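Local coordinates for arginine kinase (Anthopleura japonica, PDB 4RF6), which catalyses the reversible transfer of a phosphoryl group from ATP to L-arginine, giving phosphoarginine and ADP, with two phosphagen kinase units in one chain, at residues 471-474 against 475-479; 570-573 against 574-578. All blocks are in the same frame, centred on the assembly; numbering follows the deposited sequence.

Interaction 1: 471-474 against 475-479; sequences NLDP and EGTYI
Asp473 and Gly476 close a type I beta turn, in which Gly476 N gives its hydrogen to Asp473 O at 2.8 Å. Pro474 and Glu475 fill the two middle positions of the turn. Gly476 follows with a positive phi, and the chain then bends round the side chain of Asp473. With CG set anti to the backbone N (chi1 -174°), the carboxylate of Asp473 extends into this bend. Its OD2 accepts two backbone N-H groups by different lone pairs. Tyr478 N comes to the syn side of OD2 at 2.6 Å, and Ile479 N comes to the anti side of OD2 at 2.8 Å. The second bond is nearly straight, at 166°. The carboxylate thus binds two successive backbone amides firmly and a third, Thr477 N, weakly through OD1. The loop, whose turn and following amides are tied to Asp473, leads from helix 438-448 into strand 479-488, a central strand of the antiparallel sheet of the catalytic domain. Glu475 bends back at chi2 and lies alongside the Pro474 ring. This brings Glu475 OE1 to 3.1 Å from Asp473 OD1, the two carboxylate planes being 45° apart. These like charges would probably raise the proton affinity of one of the groups, while the amides round OD2 should offset this at Asp473. Beside the CB of Asp473 the contact is apolar. Ile479 CD1 meets Leu472 CB at 3.8 Å and Asp473 CB at 3.9 Å. Leu472 also packs on Tyr704, Val707 and Leu711 of helix 696-714, and Ile479 on Val642 and Val644 of strand 638-645.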
loop_
_atom_site.group_PDB
_atom_site.type_symbol
_atom_site.label_atom_id
_atom_site.label_comp_id
_atom_site.label_asym_id
_atom_site.label_seq_id
_atom_site.Cartn_x
_atom_site.Cartn_y
_atom_site.Cartn_z
ATOM N N ASN A 471 -26.592 -25.266 28.393
ATOM C CA ASN A 471 -27.245 -24.486 27.334
ATOM C C ASN A 471 -28.618 -23.922 27.719
ATOM O O ASN A 471 -29.524 -24.663 28.090
ATOM C CB ASN A 471 -27.350 -25.304 26.040
ATOM C CG ASN A 471 -27.605 -24.436 24.815
ATOM O OD1 ASN A 471 -27.403 -23.217 24.843
ATOM N ND2 ASN A 471 -28.047 -25.063 23.731
ATOM N N LEU A 472 -28.756 -22.602 27.618
ATOM C CA LEU A 472 -29.932 -21.899 28.126
ATOM C C LEU A 472 -31.221 -22.148 27.348
ATOM O O LEU A 472 -32.254 -22.473 27.936
ATOM C CB LEU A 472 -29.662 -20.393 28.190
ATOM C CG LEU A 472 -28.682 -19.972 29.276
ATOM C CD1 LEU A 472 -28.540 -18.462 29.330
ATOM C CD2 LEU A 472 -29.160 -20.519 30.605
ATOM N N ASP A 473 -31.155 -21.990 26.029
ATOM C CA ASP A 473 -32.352 -21.971 25.192
ATOM C C ASP A 473 -32.164 -22.801 23.921
ATOM O O ASP A 473 -32.107 -22.246 22.825
ATOM C CB ASP A 473 -32.685 -20.516 24.831
ATOM C CG ASP A 473 -34.003 -20.374 24.089
ATOM O OD1 ASP A 473 -34.793 -21.338 24.087
ATOM O OD2 ASP A 473 -34.242 -19.288 23.513
ATOM N N PRO A 474 -32.074 -24.138 24.064
ATOM C CA PRO A 474 -31.887 -25.078 22.947
ATOM C C PRO A 474 -32.820 -24.862 21.749
ATOM O O PRO A 474 -32.439 -25.193 20.624
ATOM C CB PRO A 474 -32.178 -26.450 23.583
ATOM C CG PRO A 474 -32.788 -26.158 24.928
ATOM C CD PRO A 474 -32.193 -24.855 25.345
ATOM N N GLU A 475 -34.011 -24.318 21.987
ATOM C CA GLU A 475 -34.995 -24.120 20.924
ATOM C C GLU A 475 -34.796 -22.793 20.184
ATOM O O GLU A 475 -35.322 -22.599 19.085
ATOM C CB GLU A 475 -36.418 -24.187 21.495
ATOM C CG GLU A 475 -36.727 -25.441 22.327
ATOM C CD GLU A 475 -36.309 -25.311 23.790
ATOM O OE1 GLU A 475 -35.703 -24.278 24.151
ATOM O OE2 GLU A 475 -36.591 -26.242 24.579
ATOM N N GLY A 476 -34.045 -21.880 20.791
ATOM C CA GLY A 476 -33.832 -20.567 20.206
ATOM C C GLY A 476 -35.080 -19.700 20.235
ATOM O O GLY A 476 -35.218 -18.763 19.443
ATOM N N THR A 477 -35.989 -20.021 21.152
ATOM C CA THR A 477 -37.243 -19.294 21.303
ATOM C C THR A 477 -36.968 -17.845 21.697
ATOM O O THR A 477 -37.618 -16.913 21.210
ATOM C CB THR A 477 -38.124 -19.952 22.382
ATOM O OG1 THR A 477 -38.315 -21.338 22.066
ATOM C CG2 THR A 477 -39.482 -19.259 22.477
ATOM N N TYR A 478 -35.985 -17.669 22.575
ATOM C CA TYR A 478 -35.655 -16.358 23.107
ATOM C C TYR A 478 -34.265 -15.908 22.669
ATOM O O TYR A 478 -34.080 -14.756 22.255
ATOM C CB TYR A 478 -35.765 -16.373 24.634
ATOM C CG TYR A 478 -37.120 -16.832 25.117
ATOM C CD1 TYR A 478 -37.318 -18.132 25.563
ATOM C CD2 TYR A 478 -38.207 -15.967 25.107
ATOM C CE1 TYR A 478 -38.562 -18.559 25.991
ATOM C CE2 TYR A 478 -39.449 -16.376 25.533
ATOM C CZ TYR A 478 -39.624 -17.674 25.975
ATOM O OH TYR A 478 -40.867 -18.080 26.401
ATOM N N ILE A 479 -33.290 -16.811 22.756
ATOM C CA ILE A 479 -31.926 -16.478 22.361
ATOM C C ILE A 479 -31.669 -16.841 20.905
ATOM O O ILE A 479 -31.640 -18.018 20.547
ATOM C CB ILE A 479 -30.881 -17.149 23.270
ATOM C CG1 ILE A 479 -31.136 -16.770 24.729
ATOM C CG2 ILE A 479 -29.485 -16.722 22.852
ATOM C CD1 ILE A 479 -30.323 -17.565 25.750
#

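Interaction 2: 570-573 against 574-578; sequences FHNN and DKTFL
Phe570 CE1 comes to the edge of the Phe577 ring, near its plane, 3.8 Å from Phe577 CE2. On the backbone, Phe570 O takes a CA-H...O contact from Leu578. Next, His571 forms an antiparallel non-hydrogen-bonded pair with Leu578. The imidazole leans on toward the turn, with CG between the backbone N and the carbonyl carbon (chi1 74°). There ND1 of His571 donates to Asn572 O at 2.8 Å, almost in the ring plane. Lys575 CE lies against this ring, 3.4 Å from His571 CE1. Asn572 opens the type I turn that ends at Lys575 and, with Thr576, connects strands 568-572 and 577-581 into a beta hairpin. Its N bonds to Phe577 O. Its O is gripped from opposite faces of the carbonyl plane, by the histidine and by Lys575 N at 3.2 Å. The side-chain amide of Asn572 reaches across the turn. OD1 takes Phe577 N at 2.9 Å, from well above the carbonyl plane, and a weak bond from Thr576 N. ND2 donates in its own plane to Thr576 OG1 at 2.8 Å, a nearly straight bond of 170°. ND2 also bonds to Asp521 O, which ties the hairpin end to a neighbouring loop. Asn573 contributes its carbonyl: Lys575, bent at chi2, brings NZ to Asn573 O at 2.8 Å. With its oxygen taken by backbone N-H groups and its nitrogen by a hydroxyl and a carbonyl, the amide of Asn572 has its rotation fixed, so the side chain serves the backbone N-H groups that lead out of the turn and into strand 577-581.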
loop_
_atom_site.group_PDB
_atom_site.type_symbol
_atom_site.label_atom_id
_atom_site.label_comp_id
_atom_site.label_asym_id
_atom_site.label_seq_id
_atom_site.Cartn_x
_atom_site.Cartn_y
_atom_site.Cartn_z
ATOM N N PHE A 570 -9.845 -14.077 7.669
ATOM C CA PHE A 570 -9.895 -15.526 7.748
ATOM C C PHE A 570 -11.232 -15.928 8.358
ATOM O O PHE A 570 -11.713 -15.281 9.295
ATOM C CB PHE A 570 -8.745 -16.035 8.617
ATOM C CG PHE A 570 -8.789 -17.518 8.894
ATOM C CD1 PHE A 570 -9.509 -18.023 9.975
ATOM C CD2 PHE A 570 -8.082 -18.404 8.092
ATOM C CE1 PHE A 570 -9.543 -19.383 10.234
ATOM C CE2 PHE A 570 -8.110 -19.768 8.346
ATOM C CZ PHE A 570 -8.839 -20.256 9.421
ATOM N N HIS A 571 -11.836 -16.994 7.841
ATOM C CA HIS A 571 -13.018 -17.554 8.488
ATOM C C HIS A 571 -13.076 -19.062 8.292
ATOM O O HIS A 571 -12.595 -19.577 7.281
ATOM C CB HIS A 571 -14.297 -16.880 7.977
ATOM C CG HIS A 571 -14.690 -17.291 6.593
ATOM N ND1 HIS A 571 -15.288 -18.504 6.319
ATOM C CD2 HIS A 571 -14.581 -16.649 5.405
ATOM C CE1 HIS A 571 -15.525 -18.593 5.022
ATOM N NE2 HIS A 571 -15.106 -17.482 4.445
ATOM N N ASN A 572 -13.656 -19.775 9.252
ATOM C CA ASN A 572 -13.749 -21.228 9.132
ATOM C C ASN A 572 -14.862 -21.669 8.175
ATOM O O ASN A 572 -15.670 -20.856 7.718
ATOM C CB ASN A 572 -13.897 -21.893 10.509
ATOM C CG ASN A 572 -15.241 -21.617 11.157
ATOM O OD1 ASN A 572 -15.965 -20.705 10.757
ATOM N ND2 ASN A 572 -15.573 -22.399 12.180
ATOM N N ASN A 573 -14.900 -22.959 7.872
ATOM C CA ASN A 573 -15.880 -23.474 6.929
ATOM C C ASN A 573 -17.309 -23.418 7.467
ATOM O O ASN A 573 -18.258 -23.230 6.707
ATOM C CB ASN A 573 -15.514 -24.901 6.514
ATOM C CG ASN A 573 -14.164 -24.978 5.822
ATOM O OD1 ASN A 573 -13.839 -24.147 4.976
ATOM N ND2 ASN A 573 -13.363 -25.976 6.191
ATOM N N ASP A 574 -17.453 -23.577 8.781
ATOM C CA ASP A 574 -18.765 -23.529 9.423
ATOM C C ASP A 574 -19.279 -22.093 9.578
ATOM O O ASP A 574 -20.446 -21.878 9.923
ATOM C CB ASP A 574 -18.718 -24.229 10.790
ATOM C CG ASP A 574 -18.454 -25.725 10.677
ATOM O OD1 ASP A 574 -18.716 -26.294 9.595
ATOM O OD2 ASP A 574 -17.987 -26.327 11.671
ATOM N N LYS A 575 -18.405 -21.120 9.323
ATOM C CA LYS A 575 -18.720 -19.700 9.508
ATOM C C LYS A 575 -19.087 -19.381 10.959
ATOM O O LYS A 575 -19.911 -18.503 11.224
ATOM C CB LYS A 575 -19.827 -19.226 8.552
ATOM C CG LYS A 575 -19.374 -19.028 7.104
ATOM C CD LYS A 575 -19.304 -20.349 6.351
ATOM C CE LYS A 575 -18.524 -20.223 5.044
ATOM N NZ LYS A 575 -18.265 -21.555 4.410
ATOM N N THR A 576 -18.458 -20.097 11.887
ATOM C CA THR A 576 -18.614 -19.842 13.317
ATOM C C THR A 576 -17.343 -19.239 13.911
ATOM O O THR A 576 -17.254 -19.031 15.121
ATOM C CB THR A 576 -18.876 -21.137 14.079
ATOM O OG1 THR A 576 -17.836 -22.069 13.764
ATOM C CG2 THR A 576 -20.221 -21.730 13.698
ATOM N N PHE A 577 -16.355 -18.978 13.062
ATOM C CA PHE A 577 -15.084 -18.432 13.517
ATOM C C PHE A 577 -14.527 -17.450 12.488
ATOM O O PHE A 577 -14.385 -17.782 11.308
ATOM C CB PHE A 577 -14.084 -19.560 13.784
ATOM C CG PHE A 577 -12.743 -19.080 14.261
ATOM C CD1 PHE A 577 -12.600 -18.543 15.532
ATOM C CD2 PHE A 577 -11.628 -19.174 13.443
ATOM C CE1 PHE A 577 -11.367 -18.099 15.978
ATOM C CE2 PHE A 577 -10.391 -18.735 13.876
ATOM C CZ PHE A 577 -10.259 -18.198 15.148
ATOM N N LEU A 578 -14.215 -16.242 12.943
ATOM C CA LEU A 578 -13.806 -15.174 12.046
ATOM C C LEU A 578 -12.634 -14.400 12.638
ATOM O O LEU A 578 -12.630 -14.075 13.829
ATOM C CB LEU A 578 -14.986 -14.230 11.797
ATOM C CG LEU A 578 -14.710 -12.979 10.967
ATOM C CD1 LEU A 578 -14.394 -13.362 9.526
ATOM C CD2 LEU A 578 -15.889 -12.026 11.030
#

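Both interactions lie in the second repeat and build on the same eight-stranded antiparallel sheet, but their centres are 22 Å apart and they do not touch. Interaction 1 leads into strand 479-488; interaction 2 turns strand 568-572 back into 577-581. Strand 587-594 lies between them in the sheet. Each combines a type I turn with a buried polar side chain that accepts backbone N-H groups. In 471-479 that side chain is a carboxylate, which here accepts. In 570-578 it is a neutral amide, which also donates. Each contact has exposed turn residues and a buried apolar side: largely aliphatic in interaction 1, with a phenylalanine pair in interaction 2.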